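Local coordinates for protein Pcdhgb2 (Mus musculus, PDB 5SZR) that probably acts as a calcium-dependent cell-adhesion protein and may help to establish and maintain specific neuronal connections in the brain, at residues Asp317-Ala322 with Gly362-Leu367; Val407-Gly412 with Leu417-Thr422; Val224-Pro229 with Asp284-Arg289. All coordinates share one frame; numbering follows the deposited sequence.

The three contacts cluster at the joint between the last two cadherin domains of this extracellular fragment. Contact 3 belongs to the earlier domain, contact 2 to the later one, and contact 1 includes the linker that joins them. Contacts 1 and 3 share two calcium ions; contacts 1 and 2 share a third. Contacts 2 and 3 do not touch, their centres about 24 Å apart. Contact 1 is a surface contact of loops, made by metal bonds and one hydrogen bond. Contact 3, partly buried, is mostly carboxylates around calcium. Contact 2, the buried one, pairs two strands by backbone bonds and apolar side chains, with metal binding at one end and O-linked mannoses along one strand.

Contact 1 of 3, residues Asp317-Ala322 with Gly362-Leu367; sequences DRNDNA and GHNAWL. With CA (calcium ion), chain Q; CA (calcium ion), chain R; CA (calcium ion), chain P.
Asp317 and Asn319, in the calcium-binding linker between two cadherin domains (the DXNDN motif), both meet Asn364 of the following domain. The one hydrogen bond between the segments runs from Asn364 ND2 to Asp317 OD2, at 3.1 Å. It is nearly straight, 172° at the hydrogen. The acceptor lies in the amide plane of Asn364, but the donor stands above the carboxylate plane. Asp317 OD2 has its stronger polar partner in Ser361. Its other oxygen, OD1, binds the calcium ion of chain Q at 2.5 Å. Asn319 has CG anti to its own N (chi1 -168°), which brings OD1 to the calcium ion of chain R at 2.3 Å. The backbone O of Asn364 binds the same ion, also at 2.3 Å. The two asparagine amides are almost parallel, and Asn364 OD1 packs against Asn319 CB. With an alanine at Asn364 the backbone O would remain, but losing the amide would probably leave Asp317 OD2 to Ser361 and open a gap beside Asn319 CB. Asn321 O, Asp358, Asp360 and Asp411 complete the chain R site. Residues 317-322 connect strand 306-316 to strand 324-327, and residues 362-367 lie in the loop between strands 350-357 and 368-374.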
loop_
_atom_site.group_PDB
_atom_site.type_symbol
_atom_site.label_atom_id
_atom_site.label_comp_id
_atom_site.label_asym_id
_atom_site.label_seq_id
_atom_site.Cartn_x
_atom_site.Cartn_y
_atom_site.Cartn_z
ATOM N N ASP A 317 6.646 -31.700 24.986
ATOM C CA ASP A 317 6.639 -32.662 26.077
ATOM C C ASP A 317 7.145 -32.014 27.358
ATOM O O ASP A 317 8.196 -31.366 27.365
ATOM C CB ASP A 317 7.501 -33.872 25.719
ATOM C CG ASP A 317 7.484 -34.939 26.796
ATOM O OD1 ASP A 317 6.434 -35.108 27.453
ATOM O OD2 ASP A 317 8.523 -35.608 26.987
ATOM N N ARG A 318 6.390 -32.178 28.436
ATOM C CA ARG A 318 6.839 -31.841 29.777
ATOM C C ARG A 318 6.987 -33.112 30.604
ATOM O O ARG A 318 6.487 -34.179 30.238
ATOM C CB ARG A 318 5.869 -30.881 30.474
ATOM C CG ARG A 318 5.977 -29.434 30.029
ATOM C CD ARG A 318 5.168 -28.536 30.953
ATOM N NE ARG A 318 5.257 -27.127 30.578
ATOM C CZ ARG A 318 6.265 -26.328 30.919
ATOM N NH1 ARG A 318 6.263 -25.056 30.539
ATOM N NH2 ARG A 318 7.276 -26.803 31.637
ATOM N N ASN A 319 7.681 -32.985 31.734
ATOM C CA ASN A 319 7.904 -34.124 32.623
ATOM C C ASN A 319 6.771 -34.210 33.647
ATOM O O ASN A 319 6.940 -33.967 34.842
ATOM C CB ASN A 319 9.263 -34.019 33.304
ATOM C CG ASN A 319 9.658 -35.313 33.990
ATOM O OD1 ASN A 319 9.380 -36.394 33.477
ATOM N ND2 ASN A 319 10.288 -35.213 35.164
ATOM N N ASP A 320 5.587 -34.571 33.151
ATOM C CA ASP A 320 4.416 -34.719 34.004
ATOM C C ASP A 320 4.095 -36.178 34.323
ATOM O O ASP A 320 3.003 -36.471 34.821
ATOM C CB ASP A 320 3.202 -34.024 33.373
ATOM C CG ASP A 320 2.952 -34.445 31.935
ATOM O OD1 ASP A 320 3.837 -35.071 31.319
ATOM O OD2 ASP A 320 1.862 -34.128 31.409
ATOM N N ASN A 321 5.023 -37.095 34.063
ATOM C CA ASN A 321 4.858 -38.499 34.421
ATOM C C ASN A 321 6.105 -38.964 35.155
ATOM O O ASN A 321 7.217 -38.834 34.634
ATOM C CB ASN A 321 4.613 -39.369 33.188
ATOM C CG ASN A 321 3.263 -39.111 32.559
ATOM O OD1 ASN A 321 2.261 -39.721 32.938
ATOM N ND2 ASN A 321 3.228 -38.207 31.589
ATOM N N ALA A 322 5.918 -39.497 36.360
ATOM C CA ALA A 322 7.022 -40.100 37.083
ATOM C C ALA A 322 7.236 -41.530 36.601
ATOM O O ALA A 322 6.279 -42.216 36.232
ATOM C CB ALA A 322 6.749 -40.101 38.580
ATOM N N GLY A 362 11.839 -38.302 25.224
ATOM C CA GLY A 362 13.158 -37.702 25.314
ATOM C C GLY A 362 13.789 -37.873 26.679
ATOM O O GLY A 362 13.681 -38.929 27.321
ATOM N N HIS A 363 14.461 -36.813 27.141
ATOM C CA HIS A 363 15.101 -36.872 28.451
ATOM C C HIS A 363 14.084 -37.031 29.571
ATOM O O HIS A 363 14.410 -37.580 30.627
ATOM C CB HIS A 363 15.953 -35.622 28.680
ATOM C CG HIS A 363 17.245 -35.628 27.924
ATOM N ND1 HIS A 363 17.338 -35.245 26.603
ATOM C CD2 HIS A 363 18.496 -35.975 28.303
ATOM C CE1 HIS A 363 18.593 -35.353 26.202
ATOM N NE2 HIS A 363 19.316 -35.796 27.215
ATOM N N ASN A 364 12.851 -36.568 29.366
ATOM C CA ASN A 364 11.826 -36.734 30.389
ATOM C C ASN A 364 11.521 -38.204 30.662
ATOM O O ASN A 364 10.940 -38.525 31.704
ATOM C CB ASN A 364 10.546 -35.994 29.981
ATOM C CG ASN A 364 10.708 -34.481 29.989
ATOM O OD1 ASN A 364 11.379 -33.919 30.853
ATOM N ND2 ASN A 364 10.085 -33.814 29.020
ATOM N N ALA A 365 11.915 -39.110 29.759
ATOM C CA ALA A 365 11.693 -40.539 29.962
ATOM C C ALA A 365 12.979 -41.354 29.846
ATOM O O ALA A 365 12.913 -42.575 29.680
ATOM C CB ALA A 365 10.648 -41.069 28.974
ATOM N N TRP A 366 14.145 -40.712 29.927
ATOM C CA TRP A 366 15.425 -41.417 29.888
ATOM C C TRP A 366 15.776 -41.849 31.310
ATOM O O TRP A 366 16.158 -41.022 32.145
ATOM C CB TRP A 366 16.519 -40.536 29.294
ATOM C CG TRP A 366 17.747 -41.301 28.883
ATOM C CD1 TRP A 366 17.884 -42.661 28.821
ATOM C CD2 TRP A 366 19.011 -40.753 28.492
ATOM N NE1 TRP A 366 19.152 -42.990 28.405
ATOM C CE2 TRP A 366 19.864 -41.837 28.196
ATOM C CE3 TRP A 366 19.506 -39.453 28.364
ATOM C CZ2 TRP A 366 21.180 -41.659 27.780
ATOM C CZ3 TRP A 366 20.815 -39.277 27.941
ATOM C CH2 TRP A 366 21.637 -40.376 27.653
ATOM N N LEU A 367 15.652 -43.140 31.588
ATOM C CA LEU A 367 15.738 -43.617 32.958
ATOM C C LEU A 367 17.169 -43.965 33.341
ATOM O O LEU A 367 17.948 -44.462 32.523
ATOM C CB LEU A 367 14.826 -44.826 33.160
ATOM C CG LEU A 367 13.381 -44.499 32.793
ATOM C CD1 LEU A 367 12.449 -45.605 33.247
ATOM C CD2 LEU A 367 12.963 -43.145 33.374
HETATM CA CA CA Q . 4.712 -35.581 29.148
HETATM CA CA CA R . 9.116 -38.640 33.171
HETATM CA CA CA P . 0.814 -35.250 29.659
HETATM O O HOH W 1 0.218 -37.304 31.126
HETATM O O HOH W 2 -1.150 -33.999 30.239
#

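Contact 2 of 3, residues Val407-Gly412 with Leu417-Thr422; sequences VAVRDG and LSATAT. With CA (calcium ion), chain R; MAN (alpha-D-mannopyranose), chain U; MAN (alpha-D-mannopyranose), chain V; MAN (alpha-D-mannopyranose), chain B.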
loop_
_atom_site.group_PDB
_atom_site.type_symbol
_atom_site.label_atom_id
_atom_site.label_comp_id
_atom_site.label_asym_id
_atom_site.label_seq_id
_atom_site.Cartn_x
_atom_site.Cartn_y
_atom_site.Cartn_z
ATOM N N VAL A 407 17.020 -48.668 45.979
ATOM C CA VAL A 407 17.359 -48.203 44.639
ATOM C C VAL A 407 16.334 -47.180 44.169
ATOM O O VAL A 407 15.157 -47.214 44.548
ATOM C CB VAL A 407 17.459 -49.370 43.634
ATOM C CG1 VAL A 407 18.494 -50.382 44.096
ATOM C CG2 VAL A 407 16.101 -50.030 43.445
ATOM N N ALA A 408 16.796 -46.266 43.320
ATOM C CA ALA A 408 15.958 -45.219 42.757
ATOM C C ALA A 408 16.099 -45.236 41.243
ATOM O O ALA A 408 17.219 -45.239 40.719
ATOM C CB ALA A 408 16.343 -43.841 43.314
ATOM N N VAL A 409 14.969 -45.255 40.545
ATOM C CA VAL A 409 14.937 -45.082 39.099
ATOM C C VAL A 409 14.456 -43.664 38.818
ATOM O O VAL A 409 13.344 -43.286 39.210
ATOM C CB VAL A 409 14.049 -46.139 38.420
ATOM C CG1 VAL A 409 12.721 -46.295 39.152
ATOM C CG2 VAL A 409 13.836 -45.803 36.959
ATOM N N ARG A 410 15.308 -42.869 38.168
ATOM C CA ARG A 410 15.053 -41.459 37.912
ATOM C C ARG A 410 14.976 -41.199 36.414
ATOM O O ARG A 410 15.629 -41.880 35.617
ATOM C CB ARG A 410 16.152 -40.577 38.514
ATOM C CG ARG A 410 16.370 -40.783 39.998
ATOM C CD ARG A 410 17.232 -39.682 40.603
ATOM N NE ARG A 410 16.952 -39.540 42.031
ATOM C CZ ARG A 410 17.792 -39.871 43.006
ATOM N NH1 ARG A 410 18.997 -40.347 42.720
ATOM N NH2 ARG A 410 17.430 -39.704 44.270
ATOM N N ASP A 411 14.179 -40.207 36.028
ATOM C CA ASP A 411 14.205 -39.768 34.645
ATOM C C ASP A 411 15.214 -38.628 34.496
ATOM O O ASP A 411 15.865 -38.209 35.457
ATOM C CB ASP A 411 12.803 -39.383 34.155
ATOM C CG ASP A 411 12.167 -38.250 34.956
ATOM O OD1 ASP A 411 12.885 -37.384 35.497
ATOM O OD2 ASP A 411 10.920 -38.224 35.030
ATOM N N GLY A 412 15.360 -38.130 33.276
ATOM C CA GLY A 412 16.339 -37.095 33.016
ATOM C C GLY A 412 15.737 -35.708 32.944
ATOM O O GLY A 412 16.363 -34.779 32.430
ATOM N N LEU A 417 11.823 -36.618 38.285
ATOM C CA LEU A 417 10.908 -37.489 39.010
ATOM C C LEU A 417 11.511 -38.886 39.136
ATOM O O LEU A 417 12.339 -39.302 38.318
ATOM C CB LEU A 417 9.551 -37.564 38.307
ATOM C CG LEU A 417 8.842 -36.236 38.030
ATOM C CD1 LEU A 417 7.569 -36.464 37.227
ATOM C CD2 LEU A 417 8.539 -35.496 39.321
ATOM N N SER A 418 11.090 -39.614 40.171
ATOM C CA SER A 418 11.711 -40.899 40.457
ATOM C C SER A 418 10.714 -41.858 41.092
ATOM O O SER A 418 9.644 -41.465 41.566
ATOM C CB SER A 418 12.918 -40.740 41.382
ATOM O OG SER A 418 12.487 -40.377 42.681
ATOM N N ALA A 419 11.091 -43.134 41.084
ATOM C CA ALA A 419 10.440 -44.180 41.855
ATOM C C ALA A 419 11.517 -44.954 42.604
ATOM O O ALA A 419 12.682 -44.972 42.195
ATOM C CB ALA A 419 9.622 -45.126 40.965
ATOM N N THR A 420 11.126 -45.583 43.710
ATOM C CA THR A 420 12.066 -46.290 44.566
ATOM C C THR A 420 11.587 -47.714 44.809
ATOM O O THR A 420 10.401 -48.026 44.676
ATOM C CB THR A 420 12.258 -45.567 45.906
ATOM O OG1 THR A 420 10.984 -45.368 46.532
ATOM C CG2 THR A 420 12.928 -44.219 45.694
ATOM N N ALA A 421 12.534 -48.582 45.166
ATOM C CA ALA A 421 12.229 -49.955 45.546
ATOM C C ALA A 421 13.310 -50.461 46.492
ATOM O O ALA A 421 14.493 -50.154 46.316
ATOM C CB ALA A 421 12.124 -50.871 44.322
ATOM N N THR A 422 12.898 -51.230 47.498
ATOM C CA THR A 422 13.828 -51.861 48.427
ATOM C C THR A 422 14.014 -53.320 48.037
ATOM O O THR A 422 13.038 -54.066 47.912
ATOM C CB THR A 422 13.333 -51.770 49.870
ATOM O OG1 THR A 422 13.260 -50.400 50.272
ATOM C CG2 THR A 422 14.291 -52.500 50.792
HETATM CA CA CA R . 9.116 -38.640 33.171
HETATM C C1 MAN U . 13.636 -40.257 43.537
HETATM C C2 MAN U . 12.941 -40.231 44.903
HETATM C C3 MAN U . 12.120 -38.947 45.023
HETATM C C4 MAN U . 13.020 -37.733 44.808
HETATM C C5 MAN U . 13.639 -37.830 43.407
HETATM C C6 MAN U . 14.602 -36.703 43.093
HETATM O O2 MAN U . 13.916 -40.171 45.957
HETATM O O3 MAN U . 11.444 -38.848 46.268
HETATM O O4 MAN U . 12.266 -36.530 44.925
HETATM O O5 MAN U . 14.378 -39.081 43.294
HETATM O O6 MAN U . 15.455 -37.145 42.041
HETATM C C1 MAN V . 10.917 -46.137 47.752
HETATM C C2 MAN V . 9.395 -46.241 47.935
HETATM C C3 MAN V . 8.816 -44.868 48.277
HETATM C C4 MAN V . 9.561 -44.240 49.461
HETATM C C5 MAN V . 11.065 -44.179 49.161
HETATM C C6 MAN V . 11.870 -43.678 50.340
HETATM O O2 MAN V . 9.068 -47.082 49.044
HETATM O O3 MAN V . 7.425 -44.940 48.564
HETATM O O4 MAN V . 9.080 -42.926 49.682
HETATM O O5 MAN V . 11.548 -45.504 48.841
HETATM O O6 MAN V . 11.535 -44.484 51.470
HETATM C C1 MAN B . 11.883 -50.073 50.538
HETATM C C2 MAN B . 11.873 -48.564 50.785
HETATM C C3 MAN B . 12.531 -48.271 52.137
HETATM C C4 MAN B . 11.841 -49.053 53.266
HETATM C C5 MAN B . 11.828 -50.562 52.958
HETATM C C6 MAN B . 10.960 -51.342 53.943
HETATM O O2 MAN B . 10.529 -48.069 50.875
HETATM O O3 MAN B . 12.547 -46.877 52.443
HETATM O O4 MAN B . 12.532 -48.838 54.486
HETATM O O5 MAN B . 11.301 -50.808 51.611
HETATM O O6 MAN B . 11.067 -52.735 53.652
#
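Val407 and Ala421, like Val409 and Ala419, form antiparallel hydrogen-bonded pairs, each closed by two backbone bonds. Val407 N to Ala421 O is 3.0 Å, and Val409 N to Ala419 O is 2.8 Å. Asp411 N adds a further bond to Leu417 O.

The apolar contacts lie on the face that carries Val407, Val409, Ala419 and Ala421. Val409 CG1 meets Ala419 CB at 3.8 Å, and both residues pack on Val325 of strand 324-327. The two strands, 402-410 and 418-428, form a beta hairpin, the last in the final cadherin domain of the fragment.

Sugar contacts occupy the other face, with Ala408, Arg410, Ser418 and Thr420. Ser418 and Thr420 carry O-linked mannose, as does Thr422. The Arg410 chain, extended from CG to NE, passes Ser418 CB and brings its guanidinium to the Ser418 mannose. Arg410 NE donates to mannose O5 at 2.9 Å and weakly to O6, and NH2 reaches the same O5 at 3.3 Å. Ala408 CB sits over the centre of one guanidinium face.

Metal and carboxylate contacts come at the hairpin's loop end. Asp411 CG sits between its backbone N and carbonyl carbon (chi1 60°), which lays the carboxylate alongside Leu417. Its OD1 accepts from Leu417 N at 3.1 Å, from above the carboxylate plane, and from Gly413 N. Asp411 OD2 binds the calcium ion of chain R at 2.6 Å.

Contact 3 of 3, residues Val224-Pro229 with Asp284-Arg289; sequences VAENNP and DHEQLR. With CA (calcium ion), chain P; CA (calcium ion), chain Q.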
loop_
_atom_site.group_PDB
_atom_site.type_symbol
_atom_site.label_atom_id
_atom_site.label_comp_id
_atom_site.label_asym_id
_atom_site.label_seq_id
_atom_site.Cartn_x
_atom_site.Cartn_y
_atom_site.Cartn_z
ATOM N N VAL A 224 3.876 -25.254 21.510
ATOM C CA VAL A 224 3.044 -25.020 22.689
ATOM C C VAL A 224 3.370 -26.082 23.732
ATOM O O VAL A 224 3.194 -27.280 23.479
ATOM C CB VAL A 224 1.539 -25.048 22.367
ATOM C CG1 VAL A 224 0.739 -24.554 23.562
ATOM C CG2 VAL A 224 1.228 -24.229 21.135
ATOM N N ALA A 225 3.818 -25.644 24.904
ATOM C CA ALA A 225 4.118 -26.577 25.978
ATOM C C ALA A 225 2.840 -27.239 26.476
ATOM O O ALA A 225 1.811 -26.586 26.665
ATOM C CB ALA A 225 4.827 -25.870 27.134
ATOM N N GLU A 226 2.925 -28.551 26.665
ATOM C CA GLU A 226 1.856 -29.352 27.242
ATOM C C GLU A 226 1.323 -28.732 28.526
ATOM O O GLU A 226 2.020 -27.969 29.204
ATOM C CB GLU A 226 2.404 -30.754 27.503
ATOM C CG GLU A 226 1.489 -31.764 28.114
ATOM C CD GLU A 226 2.169 -33.110 28.195
ATOM O OE1 GLU A 226 3.349 -33.160 28.598
ATOM O OE2 GLU A 226 1.537 -34.108 27.809
ATOM N N ASN A 227 0.071 -29.064 28.849
ATOM C CA ASN A 227 -0.590 -28.684 30.097
ATOM C C ASN A 227 -0.806 -27.180 30.206
ATOM O O ASN A 227 -0.994 -26.649 31.308
ATOM C CB ASN A 227 0.177 -29.207 31.317
ATOM C CG ASN A 227 0.357 -30.710 31.276
ATOM O OD1 ASN A 227 -0.533 -31.439 30.841
ATOM N ND2 ASN A 227 1.518 -31.182 31.720
ATOM N N ASN A 228 -0.761 -26.494 29.068
ATOM C CA ASN A 228 -1.120 -25.091 28.986
ATOM C C ASN A 228 -2.517 -24.864 29.563
ATOM O O ASN A 228 -3.393 -25.727 29.452
ATOM C CB ASN A 228 -1.108 -24.648 27.531
ATOM C CG ASN A 228 -2.083 -25.447 26.689
ATOM O OD1 ASN A 228 -1.880 -26.640 26.445
ATOM N ND2 ASN A 228 -3.165 -24.803 26.268
ATOM N N PRO A 229 -2.762 -23.705 30.169
ATOM C CA PRO A 229 -4.130 -23.363 30.545
ATOM C C PRO A 229 -4.990 -23.246 29.305
ATOM O O PRO A 229 -4.499 -22.879 28.223
ATOM C CB PRO A 229 -3.976 -22.008 31.255
ATOM C CG PRO A 229 -2.511 -21.847 31.522
ATOM C CD PRO A 229 -1.813 -22.617 30.457
ATOM N N ASP A 284 -2.142 -32.394 25.771
ATOM C CA ASP A 284 -1.494 -33.526 26.431
ATOM C C ASP A 284 -0.583 -34.192 25.409
ATOM O O ASP A 284 -1.064 -34.872 24.494
ATOM C CB ASP A 284 -2.539 -34.501 26.983
ATOM C CG ASP A 284 -1.928 -35.734 27.629
ATOM O OD1 ASP A 284 -0.716 -35.744 27.933
ATOM O OD2 ASP A 284 -2.681 -36.707 27.856
ATOM N N HIS A 285 0.729 -33.986 25.560
ATOM C CA HIS A 285 1.694 -34.509 24.596
ATOM C C HIS A 285 1.586 -36.021 24.448
ATOM O O HIS A 285 1.881 -36.564 23.377
ATOM C CB HIS A 285 3.112 -34.113 25.018
ATOM C CG HIS A 285 4.193 -34.763 24.210
ATOM N ND1 HIS A 285 4.682 -34.215 23.043
ATOM C CD2 HIS A 285 4.887 -35.909 24.406
ATOM C CE1 HIS A 285 5.627 -34.998 22.553
ATOM N NE2 HIS A 285 5.770 -36.034 23.361
ATOM N N GLU A 286 1.157 -36.715 25.500
ATOM C CA GLU A 286 1.059 -38.166 25.438
ATOM C C GLU A 286 -0.116 -38.636 24.584
ATOM O O GLU A 286 -0.088 -39.772 24.098
ATOM C CB GLU A 286 0.969 -38.735 26.852
ATOM C CG GLU A 286 2.321 -38.835 27.575
ATOM C CD GLU A 286 2.942 -37.484 27.908
ATOM O OE1 GLU A 286 2.244 -36.627 28.480
ATOM O OE2 GLU A 286 4.136 -37.283 27.606
ATOM N N GLN A 287 -1.137 -37.797 24.385
ATOM C CA GLN A 287 -2.239 -38.146 23.499
ATOM C C GLN A 287 -1.988 -37.689 22.064
ATOM O O GLN A 287 -2.217 -38.457 21.125
ATOM C CB GLN A 287 -3.554 -37.555 24.023
ATOM C CG GLN A 287 -4.102 -38.262 25.256
ATOM C CD GLN A 287 -4.361 -39.741 25.020
ATOM O OE1 GLN A 287 -4.947 -40.126 24.007
ATOM N NE2 GLN A 287 -3.917 -40.577 25.951
ATOM N N LEU A 288 -1.513 -36.462 21.875
ATOM C CA LEU A 288 -1.300 -35.923 20.539
ATOM C C LEU A 288 -0.066 -35.036 20.532
ATOM O O LEU A 288 0.028 -34.087 21.315
ATOM C CB LEU A 288 -2.524 -35.129 20.068
ATOM C CG LEU A 288 -2.501 -34.560 18.648
ATOM C CD1 LEU A 288 -2.340 -35.674 17.617
ATOM C CD2 LEU A 288 -3.773 -33.775 18.401
ATOM N N ARG A 289 0.873 -35.345 19.640
ATOM C CA ARG A 289 2.120 -34.603 19.555
ATOM C C ARG A 289 2.043 -33.407 18.619
ATOM O O ARG A 289 2.814 -32.456 18.791
ATOM C CB ARG A 289 3.255 -35.533 19.106
ATOM C CG ARG A 289 3.589 -36.626 20.119
ATOM C CD ARG A 289 4.039 -37.907 19.434
ATOM N NE ARG A 289 5.467 -37.922 19.133
ATOM C CZ ARG A 289 6.344 -38.732 19.718
ATOM N NH1 ARG A 289 5.940 -39.598 20.636
ATOM N NH2 ARG A 289 7.625 -38.683 19.382
HETATM CA CA CA P . 0.814 -35.250 29.659
HETATM CA CA CA Q . 4.712 -35.581 29.148
HETATM O O HOH W 2 -1.150 -33.999 30.239
HETATM O O HOH W 1 0.218 -37.304 31.126
#
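Glu226 reaches from the end of strand 219-225 to Asp284, His285 and Glu286, and almost all of the contact is its carboxylate. The tight part is built on calcium. Glu226 has CG anti to its N (chi1 179°) and stays extended beyond, which carries both oxygens to the metals. Its OE2 binds the calcium ion of chain P at 2.3 Å, and OE1 binds that of chain Q at a longer 2.8 Å. Asp284 OD1 joins the chain P ion at 2.4 Å. Glu286 is bent at chi2 (68°) and bridges the two ions. Its OE1 binds the chain P ion at 2.3 Å and, more loosely, the chain Q ion, which OE2 also binds at 2.4 Å. Glu226 OE2 and Glu286 OE1 are therefore only 2.7 Å apart. His285 N also points to Glu226 OE2, but that approach is too short to be relied on. Asp284 OD1 accepts from Glu286 N at 3.2 Å, an Asx turn that probably helps to hold Glu286 in the Asp-X-Glu motif of the cadherin calcium site.

The looser side is where water enters. Two waters complete the chain P ion together with Asp320 OD2 from the linker. One of them donates to Asn227 OD1 at 2.7 Å. Asn227 makes no direct contact with residues 284-289.

Three carboxylates packed so closely would probably repel one another without metal. The chemistry implies that calcium draws this loop, the strand end and the linker together, consistent with calcium stiffening the joint between domains, as in other cadherins.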